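Local coordinates for ESX-1 secretion system protein EccA1 (Mycobacterium tuberculosis, PDB 4F3V) that is an ATPase of the ESX-1 type VII secretion system, here its N-terminal TPR domain, and may provide energy for the export of virulence factors, at residues Asn183-Thr188 with Leu254-Ala259; Arg150-Ile155 with Glu260-Arg265; Val175-Ala180 with Glu191-Glu196. All blocks are in the same frame, centred on the assembly; numbering follows the deposited sequence.

Interaction 1: residues Asn183-Thr188 with Leu254-Ala259; sequences NLALFT and LKTTTA. With SO4 (sulfate ion), chain G.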
loop_
_atom_site.group_PDB
_atom_site.type_symbol
_atom_site.label_atom_id
_atom_site.label_comp_id
_atom_site.label_asym_id
_atom_site.label_seq_id
_atom_site.Cartn_x
_atom_site.Cartn_y
_atom_site.Cartn_z
ATOM N N ASN A 183 13.591 -12.846 -2.860
ATOM C CA ASN A 183 13.575 -12.661 -4.298
ATOM C C ASN A 183 14.977 -12.550 -4.916
ATOM O O ASN A 183 15.130 -12.669 -6.128
ATOM C CB ASN A 183 12.708 -11.450 -4.655
ATOM C CG ASN A 183 11.223 -11.778 -4.691
ATOM O OD1 ASN A 183 10.753 -12.384 -5.639
ATOM N ND2 ASN A 183 10.486 -11.370 -3.673
ATOM N N LEU A 184 15.974 -12.273 -4.075
ATOM C CA LEU A 184 17.371 -12.256 -4.468
ATOM C C LEU A 184 18.089 -13.585 -4.116
ATOM O O LEU A 184 19.322 -13.672 -4.179
ATOM C CB LEU A 184 18.088 -11.074 -3.803
ATOM C CG LEU A 184 17.649 -9.665 -4.242
ATOM C CD1 LEU A 184 18.111 -8.594 -3.254
ATOM C CD2 LEU A 184 18.127 -9.365 -5.667
ATOM N N ALA A 185 17.316 -14.608 -3.762
ATOM C CA ALA A 185 17.845 -15.930 -3.433
ATOM C C ALA A 185 18.728 -15.952 -2.178
ATOM O O ALA A 185 19.540 -16.865 -1.996
ATOM C CB ALA A 185 18.595 -16.523 -4.635
ATOM N N LEU A 186 18.528 -14.960 -1.307
ATOM C CA LEU A 186 19.208 -14.868 -0.021
ATOM C C LEU A 186 18.275 -15.488 1.012
ATOM O O LEU A 186 17.714 -14.811 1.870
ATOM C CB LEU A 186 19.518 -13.410 0.312
ATOM C CG LEU A 186 20.377 -12.656 -0.712
ATOM C CD1 LEU A 186 20.612 -11.222 -0.280
ATOM C CD2 LEU A 186 21.703 -13.351 -0.972
ATOM N N PHE A 187 18.118 -16.795 0.892
ATOM C CA PHE A 187 17.027 -17.490 1.532
ATOM C C PHE A 187 17.169 -17.592 3.055
ATOM O O PHE A 187 16.169 -17.504 3.776
ATOM C CB PHE A 187 16.874 -18.891 0.906
ATOM C CG PHE A 187 16.458 -18.870 -0.549
ATOM C CD1 PHE A 187 15.307 -18.200 -0.934
ATOM C CD2 PHE A 187 17.219 -19.496 -1.533
ATOM C CE1 PHE A 187 14.903 -18.168 -2.264
ATOM C CE2 PHE A 187 16.824 -19.455 -2.865
ATOM C CZ PHE A 187 15.653 -18.792 -3.217
ATOM N N THR A 188 18.398 -17.795 3.539
ATOM C CA THR A 188 18.634 -17.855 4.978
ATOM C C THR A 188 18.327 -16.514 5.627
ATOM O O THR A 188 17.670 -16.460 6.666
ATOM C CB THR A 188 20.072 -18.295 5.318
ATOM O OG1 THR A 188 20.216 -19.665 4.949
ATOM C CG2 THR A 188 20.355 -18.171 6.820
ATOM N N LEU A 254 9.836 -20.151 -6.536
ATOM C CA LEU A 254 10.089 -18.734 -6.726
ATOM C C LEU A 254 11.186 -18.530 -7.782
ATOM O O LEU A 254 12.247 -19.144 -7.697
ATOM C CB LEU A 254 10.542 -18.141 -5.395
ATOM C CG LEU A 254 10.775 -16.655 -5.347
ATOM C CD1 LEU A 254 9.469 -15.948 -5.692
ATOM C CD2 LEU A 254 11.366 -16.259 -3.990
ATOM N N LYS A 255 10.926 -17.696 -8.777
ATOM C CA LYS A 255 11.962 -17.344 -9.754
ATOM C C LYS A 255 12.707 -16.173 -9.168
ATOM O O LYS A 255 12.095 -15.170 -8.849
ATOM C CB LYS A 255 11.351 -16.985 -11.108
ATOM C CG LYS A 255 10.506 -18.111 -11.673
ATOM C CD LYS A 255 10.064 -17.877 -13.119
ATOM C CE LYS A 255 8.966 -18.861 -13.514
ATOM N NZ LYS A 255 8.585 -18.679 -14.942
ATOM N N THR A 256 14.005 -16.303 -8.944
ATOM C CA THR A 256 14.736 -15.257 -8.240
ATOM C C THR A 256 15.560 -14.446 -9.223
ATOM O O THR A 256 15.730 -14.841 -10.360
ATOM C CB THR A 256 15.629 -15.832 -7.124
ATOM O OG1 THR A 256 16.509 -16.800 -7.702
ATOM C CG2 THR A 256 14.781 -16.458 -5.972
ATOM N N THR A 257 16.040 -13.293 -8.771
ATOM C CA THR A 257 16.927 -12.446 -9.554
ATOM C C THR A 257 18.156 -12.095 -8.698
ATOM O O THR A 257 18.364 -12.673 -7.615
ATOM C CB THR A 257 16.170 -11.199 -10.079
ATOM O OG1 THR A 257 16.986 -10.462 -11.010
ATOM C CG2 THR A 257 15.737 -10.286 -8.936
ATOM N N THR A 258 18.965 -11.156 -9.180
ATOM C CA THR A 258 20.192 -10.703 -8.496
ATOM C C THR A 258 20.359 -9.201 -8.704
ATOM O O THR A 258 19.732 -8.610 -9.606
ATOM C CB THR A 258 21.434 -11.404 -9.073
ATOM O OG1 THR A 258 21.654 -10.939 -10.400
ATOM C CG2 THR A 258 21.258 -12.921 -9.110
ATOM N N ALA A 259 21.228 -8.590 -7.903
ATOM C CA ALA A 259 21.563 -7.181 -8.056
ATOM C C ALA A 259 22.057 -6.880 -9.481
ATOM O O ALA A 259 21.624 -5.905 -10.116
ATOM C CB ALA A 259 22.614 -6.774 -7.042
HETATM S S SO4 G . 20.948 -19.647 1.394
HETATM O O1 SO4 G . 22.327 -20.180 1.434
HETATM O O2 SO4 G . 20.020 -20.736 1.794
HETATM O O3 SO4 G . 20.860 -18.481 2.308
HETATM O O4 SO4 G . 20.627 -19.186 0.021
HETATM O O HOH W 1 12.182 -12.462 -8.174
#

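Interaction 2: residues Arg150-Ile155 with Glu260-Arg265; sequences RWTDVI and EQIASR. With SO4 (sulfate ion), chain F.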
loop_
_atom_site.group_PDB
_atom_site.type_symbol
_atom_site.label_atom_id
_atom_site.label_comp_id
_atom_site.label_asym_id
_atom_site.label_seq_id
_atom_site.Cartn_x
_atom_site.Cartn_y
_atom_site.Cartn_z
ATOM N N ARG A 150 12.130 -4.214 -7.827
ATOM C CA ARG A 150 13.414 -3.574 -7.650
ATOM C C ARG A 150 13.933 -3.855 -6.235
ATOM O O ARG A 150 13.924 -2.981 -5.362
ATOM C CB ARG A 150 13.279 -2.086 -7.950
ATOM C CG ARG A 150 13.141 -1.840 -9.445
ATOM C CD ARG A 150 12.934 -0.365 -9.762
ATOM N NE ARG A 150 14.106 0.458 -9.458
ATOM C CZ ARG A 150 14.329 1.675 -9.970
ATOM N NH1 ARG A 150 13.468 2.236 -10.819
ATOM N NH2 ARG A 150 15.431 2.326 -9.643
ATOM N N TRP A 151 14.340 -5.107 -6.018
ATOM C CA TRP A 151 14.575 -5.589 -4.661
ATOM C C TRP A 151 15.724 -4.929 -3.966
ATOM O O TRP A 151 15.644 -4.704 -2.775
ATOM C CB TRP A 151 14.741 -7.103 -4.647
ATOM C CG TRP A 151 13.556 -7.773 -5.300
ATOM C CD1 TRP A 151 13.544 -8.515 -6.463
ATOM C CD2 TRP A 151 12.151 -7.710 -4.871
ATOM N NE1 TRP A 151 12.264 -8.935 -6.762
ATOM C CE2 TRP A 151 11.386 -8.488 -5.842
ATOM C CE3 TRP A 151 11.493 -7.162 -3.786
ATOM C CZ2 TRP A 151 10.008 -8.657 -5.735
ATOM C CZ3 TRP A 151 10.115 -7.318 -3.694
ATOM C CH2 TRP A 151 9.384 -8.074 -4.640
ATOM N N THR A 152 16.793 -4.609 -4.681
ATOM C CA THR A 152 17.909 -3.910 -4.054
ATOM C C THR A 152 17.506 -2.468 -3.637
ATOM O O THR A 152 17.956 -1.985 -2.613
ATOM C CB THR A 152 19.135 -3.889 -4.976
ATOM O OG1 THR A 152 18.728 -3.432 -6.275
ATOM C CG2 THR A 152 19.712 -5.303 -5.124
ATOM N N ASP A 153 16.611 -1.822 -4.391
ATOM C CA ASP A 153 16.133 -0.469 -4.021
ATOM C C ASP A 153 15.200 -0.569 -2.790
ATOM O O ASP A 153 15.233 0.298 -1.899
ATOM C CB ASP A 153 15.421 0.196 -5.194
ATOM C CG ASP A 153 16.358 0.505 -6.357
ATOM O OD1 ASP A 153 17.462 1.013 -6.092
ATOM O OD2 ASP A 153 15.981 0.271 -7.536
ATOM N N VAL A 154 14.407 -1.643 -2.715
ATOM C CA VAL A 154 13.610 -1.907 -1.529
ATOM C C VAL A 154 14.516 -1.956 -0.303
ATOM O O VAL A 154 14.294 -1.242 0.664
ATOM C CB VAL A 154 12.798 -3.215 -1.645
ATOM C CG1 VAL A 154 12.240 -3.616 -0.274
ATOM C CG2 VAL A 154 11.667 -3.056 -2.676
ATOM N N ILE A 155 15.556 -2.768 -0.364
ATOM C CA ILE A 155 16.467 -2.918 0.769
ATOM C C ILE A 155 17.096 -1.556 1.146
ATOM O O ILE A 155 17.121 -1.187 2.317
ATOM C CB ILE A 155 17.536 -3.992 0.496
ATOM C CG1 ILE A 155 16.860 -5.386 0.455
ATOM C CG2 ILE A 155 18.683 -3.897 1.515
ATOM C CD1 ILE A 155 17.718 -6.530 -0.045
ATOM N N GLU A 260 22.940 -7.739 -9.978
ATOM C CA GLU A 260 23.494 -7.587 -11.324
ATOM C C GLU A 260 22.405 -7.650 -12.399
ATOM O O GLU A 260 22.363 -6.836 -13.326
ATOM C CB GLU A 260 24.579 -8.651 -11.565
ATOM C CG GLU A 260 25.787 -8.462 -10.632
ATOM C CD GLU A 260 25.603 -8.951 -9.184
ATOM O OE1 GLU A 260 24.571 -9.568 -8.789
ATOM O OE2 GLU A 260 26.539 -8.683 -8.399
ATOM N N GLN A 261 21.499 -8.602 -12.258
ATOM C CA GLN A 261 20.420 -8.751 -13.224
ATOM C C GLN A 261 19.488 -7.529 -13.208
ATOM O O GLN A 261 19.115 -7.013 -14.264
ATOM C CB GLN A 261 19.669 -10.052 -12.951
ATOM C CG GLN A 261 18.885 -10.560 -14.135
ATOM C CD GLN A 261 18.252 -11.918 -13.929
ATOM O OE1 GLN A 261 17.649 -12.190 -12.894
ATOM N NE2 GLN A 261 18.335 -12.764 -14.964
ATOM N N ILE A 262 19.115 -7.055 -12.024
ATOM C CA ILE A 262 18.291 -5.838 -11.920
ATOM C C ILE A 262 18.991 -4.630 -12.592
ATOM O O ILE A 262 18.367 -3.879 -13.345
ATOM C CB ILE A 262 17.955 -5.483 -10.447
ATOM C CG1 ILE A 262 17.054 -6.573 -9.819
ATOM C CG2 ILE A 262 17.326 -4.113 -10.394
ATOM C CD1 ILE A 262 16.871 -6.440 -8.311
ATOM N N ALA A 263 20.282 -4.467 -12.333
ATOM C CA ALA A 263 21.046 -3.380 -12.943
ATOM C C ALA A 263 21.145 -3.489 -14.471
ATOM O O ALA A 263 21.313 -2.471 -15.147
ATOM C CB ALA A 263 22.444 -3.302 -12.330
ATOM N N SER A 264 21.043 -4.694 -15.020
ATOM C CA SER A 264 21.098 -4.878 -16.484
ATOM C C SER A 264 19.740 -4.650 -17.173
ATOM O O SER A 264 19.636 -4.763 -18.379
ATOM C CB SER A 264 21.603 -6.285 -16.840
ATOM O OG SER A 264 20.558 -7.237 -16.634
ATOM N N ARG A 265 18.692 -4.329 -16.428
ATOM C CA ARG A 265 17.404 -4.073 -17.074
ATOM C C ARG A 265 17.528 -2.897 -18.045
ATOM O O ARG A 265 18.067 -1.851 -17.685
ATOM C CB ARG A 265 16.329 -3.768 -16.029
ATOM C CG ARG A 265 15.870 -4.960 -15.212
ATOM C CD ARG A 265 14.937 -4.521 -14.081
ATOM N NE ARG A 265 14.597 -5.637 -13.194
ATOM C CZ ARG A 265 13.731 -5.546 -12.176
ATOM N NH1 ARG A 265 13.114 -4.389 -11.905
ATOM N NH2 ARG A 265 13.477 -6.612 -11.438
HETATM S S SO4 F . 15.141 5.225 -11.574
HETATM O O1 SO4 F . 16.548 4.754 -11.669
HETATM O O2 SO4 F . 14.300 4.352 -12.417
HETATM O O3 SO4 F . 14.721 5.230 -10.136
HETATM O O4 SO4 F . 15.028 6.600 -12.102
#

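Interaction 3: residues Val175-Ala180 with Glu191-Glu196; sequences VAHGVA and ERRLTE. With SO4 (sulfate ion), chain E.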
loop_
_atom_site.group_PDB
_atom_site.type_symbol
_atom_site.label_atom_id
_atom_site.label_comp_id
_atom_site.label_asym_id
_atom_site.label_seq_id
_atom_site.Cartn_x
_atom_site.Cartn_y
_atom_site.Cartn_z
ATOM N N VAL A 175 9.390 -7.099 7.021
ATOM C CA VAL A 175 8.764 -7.944 6.008
ATOM C C VAL A 175 9.269 -7.601 4.600
ATOM O O VAL A 175 9.653 -8.496 3.827
ATOM C CB VAL A 175 7.231 -7.855 6.055
ATOM C CG1 VAL A 175 6.633 -8.756 4.960
ATOM C CG2 VAL A 175 6.714 -8.273 7.436
ATOM N N ALA A 176 9.301 -6.307 4.259
ATOM C CA ALA A 176 9.814 -5.896 2.928
ATOM C C ALA A 176 11.259 -6.313 2.714
ATOM O O ALA A 176 11.633 -6.772 1.620
ATOM C CB ALA A 176 9.638 -4.392 2.693
ATOM N N HIS A 177 12.066 -6.195 3.766
ATOM C CA HIS A 177 13.473 -6.549 3.706
ATOM C C HIS A 177 13.589 -8.063 3.457
ATOM O O HIS A 177 14.370 -8.521 2.601
ATOM C CB HIS A 177 14.173 -6.127 5.007
ATOM C CG HIS A 177 15.685 -5.995 4.881
ATOM N ND1 HIS A 177 16.417 -5.151 5.644
ATOM C CD2 HIS A 177 16.588 -6.644 4.049
ATOM C CE1 HIS A 177 17.709 -5.263 5.304
ATOM N NE2 HIS A 177 17.806 -6.176 4.328
ATOM N N GLY A 178 12.771 -8.851 4.167
ATOM C CA GLY A 178 12.755 -10.330 4.005
ATOM C C GLY A 178 12.268 -10.807 2.659
ATOM O O GLY A 178 12.858 -11.716 2.075
ATOM N N VAL A 179 11.200 -10.174 2.151
ATOM C CA VAL A 179 10.698 -10.456 0.817
ATOM C C VAL A 179 11.746 -10.154 -0.260
ATOM O O VAL A 179 11.961 -10.966 -1.175
ATOM C CB VAL A 179 9.374 -9.724 0.571
ATOM C CG1 VAL A 179 8.983 -9.771 -0.898
ATOM C CG2 VAL A 179 8.278 -10.344 1.476
ATOM N N ALA A 180 12.354 -8.969 -0.173
ATOM C CA ALA A 180 13.423 -8.571 -1.091
ATOM C C ALA A 180 14.578 -9.596 -1.050
ATOM O O ALA A 180 15.072 -10.039 -2.092
ATOM C CB ALA A 180 13.919 -7.147 -0.762
ATOM N N GLU A 191 14.581 -15.969 5.742
ATOM C CA GLU A 191 13.966 -16.713 6.848
ATOM C C GLU A 191 14.170 -16.047 8.194
ATOM O O GLU A 191 13.221 -15.922 8.954
ATOM C CB GLU A 191 14.483 -18.143 6.862
ATOM C CG GLU A 191 14.005 -18.931 5.658
ATOM C CD GLU A 191 14.883 -20.124 5.321
ATOM O OE1 GLU A 191 15.982 -20.252 5.894
ATOM O OE2 GLU A 191 14.461 -20.925 4.448
ATOM N N ARG A 192 15.382 -15.570 8.472
ATOM C CA ARG A 192 15.626 -14.806 9.705
ATOM C C ARG A 192 14.731 -13.529 9.761
ATOM O O ARG A 192 14.009 -13.299 10.729
ATOM C CB ARG A 192 17.109 -14.394 9.818
ATOM C CG ARG A 192 17.436 -13.624 11.101
ATOM C CD ARG A 192 18.897 -13.192 11.226
ATOM N NE ARG A 192 19.359 -12.391 10.083
ATOM C CZ ARG A 192 19.270 -11.060 9.953
ATOM N NH1 ARG A 192 18.711 -10.291 10.893
ATOM N NH2 ARG A 192 19.742 -10.483 8.853
ATOM N N ARG A 193 14.748 -12.728 8.705
ATOM C CA ARG A 193 13.996 -11.473 8.728
ATOM C C ARG A 193 12.486 -11.669 8.770
ATOM O O ARG A 193 11.792 -10.924 9.469
ATOM C CB ARG A 193 14.373 -10.568 7.555
ATOM C CG ARG A 193 15.822 -10.161 7.584
ATOM C CD ARG A 193 16.118 -9.171 6.482
ATOM N NE ARG A 193 17.529 -8.817 6.419
ATOM C CZ ARG A 193 18.144 -7.992 7.270
ATOM N NH1 ARG A 193 17.484 -7.431 8.285
ATOM N NH2 ARG A 193 19.438 -7.722 7.105
ATOM N N LEU A 194 11.976 -12.643 8.022
ATOM C CA LEU A 194 10.536 -12.885 7.978
ATOM C C LEU A 194 10.043 -13.475 9.301
ATOM O O LEU A 194 8.942 -13.137 9.758
ATOM C CB LEU A 194 10.161 -13.786 6.797
ATOM C CG LEU A 194 10.320 -13.150 5.399
ATOM C CD1 LEU A 194 10.076 -14.211 4.306
ATOM C CD2 LEU A 194 9.414 -11.928 5.235
ATOM N N THR A 195 10.866 -14.319 9.923
ATOM C CA THR A 195 10.560 -14.863 11.254
ATOM C C THR A 195 10.541 -13.768 12.330
ATOM O O THR A 195 9.595 -13.708 13.104
ATOM C CB THR A 195 11.511 -16.009 11.636
ATOM O OG1 THR A 195 11.413 -17.033 10.637
ATOM C CG2 THR A 195 11.149 -16.580 13.027
ATOM N N GLU A 196 11.529 -12.873 12.332
ATOM C CA GLU A 196 11.511 -11.724 13.241
ATOM C C GLU A 196 10.325 -10.784 12.994
ATOM O O GLU A 196 9.654 -10.346 13.948
ATOM C CB GLU A 196 12.824 -10.947 13.186
ATOM C CG GLU A 196 13.969 -11.699 13.868
ATOM C CD GLU A 196 15.318 -10.978 13.837
ATOM O OE1 GLU A 196 15.327 -9.728 13.769
ATOM O OE2 GLU A 196 16.375 -11.653 13.939
HETATM S S SO4 E . 20.061 -6.009 10.566
HETATM O O1 SO4 E . 19.926 -7.404 11.051
HETATM O O2 SO4 E . 18.785 -5.629 9.932
HETATM O O3 SO4 E . 20.297 -5.074 11.685
HETATM O O4 SO4 E . 21.194 -5.943 9.606
#

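Interaction 1: residues Asn183-Thr188 with Leu254-Ala259
Asn183 and Thr257 are joined through their backbones: Thr257 N donates to Asn183 O at 2.9 Å, almost straight at 171°, and Leu184 CA makes a CA-H...O contact of 3.3 Å with Thr257 O in return. The side chains settle round this exchange. Thr256 sets its methyl anti to its own carbonyl carbon (OG1 at chi1 56°), which brings CG2 to 3.7 Å from Phe187 CZ, at a slant to the ring, while its OG1 side faces the methyl of Ala185. Leu254 presents CD2 to the edge of the same ring and brings CD1 to 3.8 Å from Asn183 OD1, the two side chains crossing at about a right angle. A water bridges that OD1 to Lys255 O; ND2 turns back to Val179 O. Farther along, Leu184 bends its CD2 over the backbone of Thr258, 3.7 Å from CA. Ala185, with positive phi, is the C-prime residue of a Schellman motif that ends helix 167-183, and the irregular segment 254-259 runs beside that end. A sulfate, probably from the crystallisation liquor, accepts from Thr188 N at the start of helix 187-198. Trp151 and Ile155 of helix 151-158 border Asn183 and Leu184, and helix 207-221 packs against Phe187.

Interaction 2: residues Arg150-Ile155 with Glu260-Arg265
Ile262 pushes its side chain against the first turn of helix 151-158, and Arg265, three residues further on, lies beside Arg150. From CB, which points at the helix, the chain of Ile262 divides. CG2 turns toward its own segment and sits over one face of the Arg265 guanidinium, near the rim. CG1, anti to the carbonyl carbon (chi1 -66°), continues outward to CD1, the atom that makes the contact: it reaches to 3.7 Å from Trp151 N and 4.3 Å from Trp151 CB, approaching the indole obliquely. Thr152 comes from the other direction, tip to tip, with OG1 4.1 Å from Ile262 CD1. A single methyl thus rests on the N-terminal turn of the helix.

Arg265 is extended from CG to NE, and its NH1 comes to 3.5 Å from Arg150 CG, so it meets the aliphatic part of the other arginine; the two guanidinium planes stand 77° apart. The carbonyls of Ala148 and Glu149 tie it to the residues leading into helix 151-158, and Pro268 O, beyond its own segment, accepts from NH1. Arg150 bends at chi3 and turns its charge away. Its NE meets Asp153 OD2 on its anti side at 2.7 Å, and NH2 reaches the same oxygen from above the carboxylate plane. NH1 donates to a sulfate O2 at 2.8 Å and NH2 to O3, an ion probably from the crystallisation liquor. Trp269 makes a cation-pi contact with Arg150. Helix 259-263 is thereby held to the start of helix 151-158, whose Trp151 and Ile155 pack on helix 167-183, while Tyr145 of helix 134-147 lies against Arg150.

Interaction 3: residues Val175-Ala180 with Glu191-Glu196
An antiparallel helical hairpin, formed by helix 167-183 and helix 187-198, is packed here through a glycine and a flat arginine-histidine stack. The axes of the two short segments approach to 7.9 Å with 154° between their directions. Gly178 lies at the nearest point, its CA 3.9 Å from Arg193 CB. It has no side chain, which lets the helices come this close, and Leu194 CD2 sits over Gly178 CA at 3.9 Å. The same methyl is 3.7 Å from Val175 O, with the methyls of Val175 and Val179 beside it. Tyr213 of helix 207-221 also touches Leu194.

Helical hairpins of this kind are the building unit of tetratricopeptide repeat domains, to which this N-terminal part of EccA1 belongs. On the flank of the hairpin, His177 swings CG anti to its backbone N (chi1 -160°), which turns its ring toward the neighbouring helix. Arg193, extended from CG to NE, lays its guanidinium on that ring with centres 3.5 Å apart and planes only 10° from parallel. Its CD sits over the same face, 3.8 Å from the ring centroid, as a CH-pi contact. The other face of the guanidinium is covered by Arg192 NH2, so the group is sandwiched. Two further partners probably restrain its rotation: Glu189 forms a salt bridge with NE, and Arg193 NH1 donates almost straight to O2 of a sulfate at 2.8 Å, the oxygen lying at the guanidinium edge. Arg192, bent at chi3, gives its NH1 to O1 of the same ion at 3.1 Å. This sulfate, probably from the crystallisation liquor, would offset the positive charge of the two adjacent arginines, while Ile155 and Val158 of helix 151-158 pack against His177.

Overall arrangement
Interactions 2 and 3 are largely buried, whereas interaction 1 lies at the surface, its centre about 22 Å from the centre of the chain. Interactions 1 and 3 share helix 187-198: the former meets its start, the latter its middle. Both 254-259 and 260-265 belong to the C-terminal part of the chain, which runs past the end of helix 167-183 and on to the start of helix 151-158. Trp151 connects the three, touching Asn183, Ile262 and Ala180. Backbone hydrogen bonding and water mark interaction 1, a methyl against a helix start interaction 2, and close helix packing with a cationic stack interaction 3. Each has a sulfate nearby.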